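Tyrosine-protein phosphatase YwqE (Bacillus subtilis, PDB 3QY7) removes phosphate from tyrosine residues of proteins, among them YwqD, YwqF and Ssb, as a manganese-dependent tyrosine phosphatase. Local coordinates at residues 3-8 against 192-197; 7-12 against 57-62. All blocks are in the same frame, centred on the assembly; numbering follows the deposited sequence.

Interaction 1. Residues 3-8 against 192-197. With FE (Fe (III) ion), chain C; MG (magnesium ion), chain D.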
ATOM      1  N   ASP A   3       6.899   0.726  -5.741  1.00 10.61           N
ATOM      2  CA  ASP A   3       6.403   0.371  -4.400  1.00  9.79           C
ATOM      3  C   ASP A   3       5.333   1.387  -4.042  1.00 10.32           C
ATOM      4  O   ASP A   3       5.619   2.577  -3.978  1.00 11.05           O
ATOM      5  CB  ASP A   3       7.574   0.428  -3.412  1.00 10.59           C
ATOM      6  CG  ASP A   3       7.232  -0.129  -2.040  1.00 11.03           C
ATOM      7  OD1 ASP A   3       6.371  -1.031  -1.958  1.00 12.34           O
ATOM      8  OD2 ASP A   3       7.840   0.342  -1.049  1.00 10.46           O
ATOM      9  N   ILE A   4       4.098   0.920  -3.835  1.00  9.55           N
ATOM     10  CA  ILE A   4       2.960   1.839  -3.686  1.00  9.62           C
ATOM     11  C   ILE A   4       2.585   2.204  -2.247  1.00  9.31           C
ATOM     12  O   ILE A   4       1.623   2.946  -2.032  1.00 10.10           O
ATOM     13  CB  ILE A   4       1.685   1.352  -4.440  1.00  9.08           C
ATOM     14  CG1 ILE A   4       1.080   0.087  -3.805  1.00  9.94           C
ATOM     15  CG2 ILE A   4       2.001   1.142  -5.908  1.00 10.53           C
ATOM     16  CD1 ILE A   4      -0.434  -0.027  -4.065  1.00 11.11           C
ATOM     17  N   HIS A   5       3.305   1.644  -1.272  1.00  9.07           N
ATOM     18  CA  HIS A   5       3.010   1.863   0.155  1.00  9.26           C
ATOM     19  C   HIS A   5       4.334   1.800   0.911  1.00  9.29           C
ATOM     20  O   HIS A   5       4.975   0.756   0.944  1.00 10.21           O
ATOM     21  CB  HIS A   5       2.017   0.780   0.627  1.00  9.11           C
ATOM     22  CG  HIS A   5       1.587   0.887   2.063  1.00 10.85           C
ATOM     23  ND1 HIS A   5       0.478   0.216   2.529  1.00 10.28           N
ATOM     24  CD2 HIS A   5       2.069   1.593   3.115  1.00 11.78           C
ATOM     25  CE1 HIS A   5       0.317   0.473   3.820  1.00  7.55           C
ATOM     26  NE2 HIS A   5       1.259   1.314   4.196  1.00  9.95           N
ATOM     27  N   CYS A   6       4.757   2.924   1.487  1.00  8.98           N
ATOM     28  CA  CYS A   6       6.094   3.001   2.082  1.00  9.58           C
ATOM     29  C   CYS A   6       6.201   4.218   2.988  1.00 10.49           C
ATOM     30  O   CYS A   6       5.739   5.310   2.646  1.00 10.02           O
ATOM     31  CB  CYS A   6       7.136   3.090   0.970  1.00 10.18           C
ATOM     32  SG  CYS A   6       8.815   2.789   1.543  1.00 10.63           S
ATOM     33  N   HIS A   7       6.804   4.026   4.155  1.00  9.86           N
ATOM     34  CA  HIS A   7       6.920   5.091   5.130  1.00 10.96           C
ATOM     35  C   HIS A   7       8.353   5.578   5.173  1.00 11.72           C
ATOM     36  O   HIS A   7       9.032   5.555   6.211  1.00 12.69           O
ATOM     37  CB  HIS A   7       6.373   4.594   6.473  1.00 11.03           C
ATOM     38  CG  HIS A   7       4.943   4.177   6.388  1.00 11.31           C
ATOM     39  ND1 HIS A   7       3.907   5.027   6.712  1.00 11.67           N
ATOM     40  CD2 HIS A   7       4.372   3.035   5.942  1.00 10.09           C
ATOM     41  CE1 HIS A   7       2.759   4.397   6.517  1.00  8.72           C
ATOM     42  NE2 HIS A   7       3.010   3.195   6.035  1.00 12.48           N
ATOM     43  N   ILE A   8       8.812   6.034   4.002  1.00 11.66           N
ATOM     44  CA  ILE A   8      10.181   6.498   3.801  1.00 11.69           C
ATOM     45  C   ILE A   8      10.382   7.985   4.147  1.00 11.84           C
ATOM     46  O   ILE A   8      11.506   8.395   4.430  1.00 12.53           O
ATOM     47  CB  ILE A   8      10.688   6.184   2.361  1.00 11.95           C
ATOM     48  CG1 ILE A   8      12.215   6.307   2.274  1.00 11.75           C
ATOM     49  CG2 ILE A   8       9.994   7.085   1.333  1.00 12.28           C
ATOM     50  CD1 ILE A   8      12.776   5.721   0.980  1.00 12.11           C
ATOM     51  N   ALA A 192       3.283  -4.611  -1.828  1.00 10.82           N
ATOM     52  CA  ALA A 192       4.067  -3.438  -1.481  1.00 10.69           C
ATOM     53  C   ALA A 192       4.749  -3.617  -0.134  1.00 10.57           C
ATOM     54  O   ALA A 192       4.323  -4.440   0.684  1.00 11.02           O
ATOM     55  CB  ALA A 192       3.183  -2.153  -1.491  1.00 11.06           C
ATOM     56  N   SER A 193       5.791  -2.824   0.092  1.00 10.65           N
ATOM     57  CA  SER A 193       6.639  -2.992   1.273  1.00 11.19           C
ATOM     58  C   SER A 193       6.006  -2.616   2.592  1.00 11.12           C
ATOM     59  O   SER A 193       6.216  -3.312   3.592  1.00 10.91           O
ATOM     60  CB  SER A 193       7.945  -2.193   1.134  1.00 11.44           C
ATOM     61  OG  SER A 193       7.704  -0.788   1.251  1.00 11.25           O
ATOM     62  N   ASP A 194       5.316  -1.467   2.623  1.00 11.18           N
ATOM     63  CA  ASP A 194       4.915  -0.872   3.874  1.00 12.01           C
ATOM     64  C   ASP A 194       6.171  -0.730   4.767  1.00 12.27           C
ATOM     65  O   ASP A 194       6.106  -0.891   5.990  1.00 12.78           O
ATOM     66  CB  ASP A 194       3.852  -1.756   4.539  1.00 11.44           C
ATOM     67  CG  ASP A 194       3.041  -1.026   5.565  1.00 12.52           C
ATOM     68  OD1 ASP A 194       3.284   0.180   5.833  1.00 11.72           O
ATOM     69  OD2 ASP A 194       2.124  -1.679   6.110  1.00 17.63           O
ATOM     70  N   ALA A 195       7.317  -0.454   4.154  1.00 11.80           N
ATOM     71  CA  ALA A 195       8.562  -0.314   4.911  1.00 12.37           C
ATOM     72  C   ALA A 195       8.538   0.838   5.907  1.00 12.33           C
ATOM     73  O   ALA A 195       8.053   1.934   5.601  1.00 12.33           O
ATOM     74  CB  ALA A 195       9.765  -0.154   3.954  1.00 12.39           C
ATOM     75  N   HIS A 196       9.084   0.604   7.101  1.00 11.91           N
ATOM     76  CA  HIS A 196       9.221   1.674   8.104  1.00 12.72           C
ATOM     77  C   HIS A 196      10.670   1.944   8.496  1.00 12.65           C
ATOM     78  O   HIS A 196      10.978   3.009   8.991  1.00 13.59           O
ATOM     79  CB  HIS A 196       8.447   1.356   9.393  1.00 12.45           C
ATOM     80  CG  HIS A 196       6.968   1.566   9.298  1.00 15.34           C
ATOM     81  ND1 HIS A 196       6.178   0.912   8.380  1.00 17.90           N
ATOM     82  CD2 HIS A 196       6.125   2.300  10.059  1.00 19.57           C
ATOM     83  CE1 HIS A 196       4.918   1.258   8.551  1.00 16.42           C
ATOM     84  NE2 HIS A 196       4.857   2.104   9.560  1.00 18.30           N
ATOM     85  N   ASN A 197      11.550   0.969   8.286  1.00 12.45           N
ATOM     86  CA  ASN A 197      12.936   1.081   8.749  1.00 14.06           C
ATOM     87  C   ASN A 197      13.756   0.059   7.988  1.00 15.14           C
ATOM     88  O   ASN A 197      13.210  -0.649   7.146  1.00 15.75           O
ATOM     89  CB  ASN A 197      13.015   0.884  10.271  1.00 14.08           C
ATOM     90  CG  ASN A 197      12.403  -0.426  10.717  1.00 13.08           C
ATOM     91  OD1 ASN A 197      12.776  -1.498  10.235  1.00 14.04           O
ATOM     92  ND2 ASN A 197      11.438  -0.344  11.635  1.00 14.38           N
TER
HETATM   93 FE    FE C 264       1.621   1.598   6.276  1.00 12.53          FE
HETATM   94 MG    MG D 265       3.020   2.820  10.164  1.00 15.28          MG
HETATM   95  O   HOH W   1       0.512   0.200   6.852  1.00 13.34           O

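Interaction 2. Residues 7-12 against 57-62. With FE (Fe (III) ion), chain C.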
ATOM      1  N   HIS A   7       6.804   4.026   4.155  1.00  9.86           N
ATOM      2  CA  HIS A   7       6.920   5.091   5.130  1.00 10.96           C
ATOM      3  C   HIS A   7       8.353   5.578   5.173  1.00 11.72           C
ATOM      4  O   HIS A   7       9.032   5.555   6.211  1.00 12.69           O
ATOM      5  CB  HIS A   7       6.373   4.594   6.473  1.00 11.03           C
ATOM      6  CG  HIS A   7       4.943   4.177   6.388  1.00 11.31           C
ATOM      7  ND1 HIS A   7       3.907   5.027   6.712  1.00 11.67           N
ATOM      8  CD2 HIS A   7       4.372   3.035   5.942  1.00 10.09           C
ATOM      9  CE1 HIS A   7       2.759   4.397   6.517  1.00  8.72           C
ATOM     10  NE2 HIS A   7       3.010   3.195   6.035  1.00 12.48           N
ATOM     11  N   ILE A   8       8.812   6.034   4.002  1.00 11.66           N
ATOM     12  CA  ILE A   8      10.181   6.498   3.801  1.00 11.69           C
ATOM     13  C   ILE A   8      10.382   7.985   4.147  1.00 11.84           C
ATOM     14  O   ILE A   8      11.506   8.395   4.430  1.00 12.53           O
ATOM     15  CB  ILE A   8      10.688   6.184   2.361  1.00 11.95           C
ATOM     16  CG1 ILE A   8      12.215   6.307   2.274  1.00 11.75           C
ATOM     17  CG2 ILE A   8       9.994   7.085   1.333  1.00 12.28           C
ATOM     18  CD1 ILE A   8      12.776   5.721   0.980  1.00 12.11           C
ATOM     19  N   LEU A   9       9.314   8.784   4.132  1.00 11.49           N
ATOM     20  CA  LEU A   9       9.447  10.199   4.486  1.00 12.27           C
ATOM     21  C   LEU A   9       9.775  10.345   5.975  1.00 13.79           C
ATOM     22  O   LEU A   9       9.160   9.684   6.815  1.00 13.75           O
ATOM     23  CB  LEU A   9       8.194  10.998   4.120  1.00 12.38           C
ATOM     24  CG  LEU A   9       7.897  11.072   2.623  1.00 11.80           C
ATOM     25  CD1 LEU A   9       6.619  11.851   2.343  1.00 13.10           C
ATOM     26  CD2 LEU A   9       9.081  11.639   1.797  1.00 13.00           C
ATOM     27  N   PRO A  10      10.753  11.198   6.286  1.00 14.41           N
ATOM     28  CA  PRO A  10      11.228  11.336   7.661  1.00 16.12           C
ATOM     29  C   PRO A  10      10.351  12.241   8.513  1.00 17.73           C
ATOM     30  O   PRO A  10       9.774  13.214   8.001  1.00 17.44           O
ATOM     31  CB  PRO A  10      12.593  11.990   7.477  1.00 16.05           C
ATOM     32  CG  PRO A  10      12.391  12.884   6.272  1.00 16.60           C
ATOM     33  CD  PRO A  10      11.508  12.063   5.355  1.00 14.71           C
ATOM     34  N   ALA A  11      10.274  11.909   9.804  1.00 18.76           N
ATOM     35  CA  ALA A  11       9.595  12.721  10.813  1.00 20.16           C
ATOM     36  C   ALA A  11       8.148  13.028  10.441  1.00 20.61           C
ATOM     37  O   ALA A  11       7.683  14.161  10.595  1.00 21.59           O
ATOM     38  CB  ALA A  11      10.381  14.017  11.071  1.00 20.52           C
ATOM     39  N   MET A  12       7.430  12.029   9.942  1.00 20.11           N
ATOM     40  CA  MET A  12       6.036  12.173   9.636  1.00 20.88           C
ATOM     41  C   MET A  12       5.160  11.238  10.390  1.00 20.05           C
ATOM     42  O   MET A  12       4.053  11.506  10.704  1.00 20.33           O
ATOM     43  CB  MET A  12       5.784  11.926   8.155  1.00 21.59           C
ATOM     44  CG  MET A  12       6.411  12.888   7.292  1.00 25.05           C
ATOM     45  SD  MET A  12       5.345  13.439   5.984  1.00 29.70           S
ATOM     46  CE  MET A  12       6.095  14.902   5.600  1.00 29.90           C
ATOM     47  N   GLU A  57       6.163  18.579  -0.213  1.00 14.56           N
ATOM     48  CA  GLU A  57       7.433  19.194   0.187  1.00 15.58           C
ATOM     49  C   GLU A  57       8.463  18.152   0.636  1.00 15.04           C
ATOM     50  O   GLU A  57       9.606  18.156   0.173  1.00 15.30           O
ATOM     51  CB  GLU A  57       7.218  20.221   1.308  1.00 16.41           C
ATOM     52  CG  GLU A  57       8.515  20.966   1.676  1.00 20.11           C
ATOM     53  CD  GLU A  57       8.504  21.687   3.027  1.00 26.35           C
ATOM     54  OE1 GLU A  57       7.444  21.739   3.697  1.00 27.67           O
ATOM     55  OE2 GLU A  57       9.576  22.231   3.408  1.00 29.17           O
ATOM     56  N   ALA A  58       8.044  17.250   1.527  1.00 14.02           N
ATOM     57  CA  ALA A  58       8.938  16.228   2.065  1.00 13.35           C
ATOM     58  C   ALA A  58       9.450  15.298   0.968  1.00 12.97           C
ATOM     59  O   ALA A  58      10.628  14.923   0.955  1.00 13.65           O
ATOM     60  CB  ALA A  58       8.251  15.428   3.157  1.00 12.95           C
ATOM     61  N   ALA A  59       8.569  14.946   0.039  1.00 13.14           N
ATOM     62  CA  ALA A  59       8.976  14.083  -1.084  1.00 12.68           C
ATOM     63  C   ALA A  59       9.979  14.811  -1.967  1.00 12.63           C
ATOM     64  O   ALA A  59      10.993  14.236  -2.366  1.00 12.63           O
ATOM     65  CB  ALA A  59       7.766  13.622  -1.875  1.00 11.97           C
ATOM     66  N   ASP A  60       9.720  16.095  -2.216  1.00 13.46           N
ATOM     67  CA  ASP A  60      10.613  16.903  -3.032  1.00 14.34           C
ATOM     68  C   ASP A  60      11.984  16.994  -2.365  1.00 13.67           C
ATOM     69  O   ASP A  60      13.005  16.825  -3.022  1.00 12.74           O
ATOM     70  CB  ASP A  60      10.024  18.305  -3.219  1.00 14.44           C
ATOM     71  CG  ASP A  60       8.884  18.371  -4.244  1.00 19.83           C
ATOM     72  OD1 ASP A  60       8.245  19.442  -4.308  1.00 22.54           O
ATOM     73  OD2 ASP A  60       8.619  17.409  -4.993  1.00 21.82           O
ATOM     74  N   GLN A  61      11.999  17.262  -1.056  1.00 13.58           N
ATOM     75  CA  GLN A  61      13.249  17.345  -0.298  1.00 14.27           C
ATOM     76  C   GLN A  61      14.018  16.025  -0.289  1.00 13.40           C
ATOM     77  O   GLN A  61      15.245  16.018  -0.446  1.00 14.52           O
ATOM     78  CB  GLN A  61      12.991  17.792   1.151  1.00 13.84           C
ATOM     79  CG  GLN A  61      12.560  19.261   1.324  1.00 16.70           C
ATOM     80  CD  GLN A  61      13.480  20.246   0.624  1.00 22.20           C
ATOM     81  OE1 GLN A  61      13.017  21.231   0.047  1.00 24.74           O
ATOM     82  NE2 GLN A  61      14.782  19.985   0.662  1.00 23.44           N
ATOM     83  N   LEU A  62      13.303  14.908  -0.101  1.00 12.86           N
ATOM     84  CA  LEU A  62      13.955  13.603  -0.134  1.00 12.46           C
ATOM     85  C   LEU A  62      14.531  13.328  -1.525  1.00 11.90           C
ATOM     86  O   LEU A  62      15.660  12.870  -1.634  1.00 13.14           O
ATOM     87  CB  LEU A  62      13.032  12.469   0.305  1.00 12.49           C
ATOM     88  CG  LEU A  62      13.657  11.057   0.318  1.00 12.04           C
ATOM     89  CD1 LEU A  62      14.988  10.961   1.087  1.00 12.46           C
ATOM     90  CD2 LEU A  62      12.653  10.044   0.902  1.00 13.23           C
TER
HETATM   91 FE    FE C 264       1.621   1.598   6.276  1.00 12.53          FE
HETATM   92  O   HOH W   1       0.512   0.200   6.852  1.00 13.34           O

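Interaction 1. Residues 3-8 against 192-197
His5, His7 and Asp194 converge on one iron(III) ion: NE2 of His5 and NE2 of His7 each bind the iron at 2.1 Å, and OD1 of Asp194 binds it at 2.2 Å. Water 1 and Glu80 also coordinate it. The water donates to Asp194 OD2, so that carboxylate holds the metal with one oxygen and the metal-bound water with the other. Asp194 runs alongside the His5 ring, its CB over the ring face.

Two residues on, His196 turns to a magnesium ion, and its ring forms an offset stack with His7, planes 30° apart. Its ND1 donates to Asp194 O in the ring plane; together with the magnesium bond at NE2, this sets the ring's rotation. On the far nitrogens, His5 ND1 pairs with Gln161 and His7 ND1 with Asp13.

Behind this shell the backbones are joined by Asp194 N to His5 O and by His7 N to Ala195 O, both 2.8 Å. Asp3, with CG anti to its own nitrogen (chi1 -171°), presents both syn lone pairs to Ser193: OD1 takes the backbone N at 2.8 Å and OD2 the hydroxyl OG at 2.6 Å. The same OG accepts from Ala195 N, an ST turn.

These ligands at the ends of strands 2-3 and 190-192 belong to the metal centre of a PHP-like phosphatase, where iron would be expected to acidify its bound water.

Interaction 2. Residues 7-12 against 57-62
Leu9 reaches helix 52-68 through both branches of its isobutyl group. From CB, which points along the helix surface more than at it, CG turns anti to the carbonyl carbon (chi1 -64°), and the two methyls then divide the work. Leu9 CD1 lies 4.0 Å from Ala58 CB. Leu9 CD2 goes deeper, resting against the helix backbone 3.7 Å from Ala58 O and close to Ala59 N. That carbonyl oxygen is already engaged within the helix, accepting from Leu62 N, and the methyl rests beside it in van der Waals contact. Leu9 CD2 also brushes the methyl of Ala59 and touches Leu62 CD2 at 4.0 Å.

Around this leucine, two further side chains extend the contact along the helix. Ile8 crosses Leu62 at about a right angle, and its CG2 lies 4.0 Å from Leu62 CD2, with CG1 equally near. Leu62 CD2 is thus shared between Ile8 and Leu9. Toward the other end, Met12 bends at chi2 (-136°) and brings its terminal CE onto Ala58 CB, though the exact closeness of this pair is doubtful. No hydrogen bond crosses between the segments, which meet by van der Waals contact, mostly between apolar side chains.

The loop that follows strand 2-3 therefore lies against helix 52-68, on the face bearing Ala58, Ala59 and Leu62. Helix 19-31 flanks the same region, with Ser22 touching Leu62 and Met25 touching Ile8, while Pro41, after strand 36-38, meets both Leu9 and Met12.

From the N terminus, residues 3-8, starting at the end of strand 2-3, enter interaction 1, and the overlapping residues 7-12 enter interaction 2; the segments share His7, which touches 192-197, and Ile8, which touches 57-62. Interaction 2 closes the shorter loop, when helix 52-68 returns to residues 7-12 after helix 19-31 and strand 36-38. Interaction 1 closes much later, when the loop after strand 190-192 reaches residues 3-8. The shorter closure is nested within the longer, the two sharing their starting stretch. Together they connect the first and last strands of the TIM-barrel-like fold at the metal centre with a helix of its outer layer.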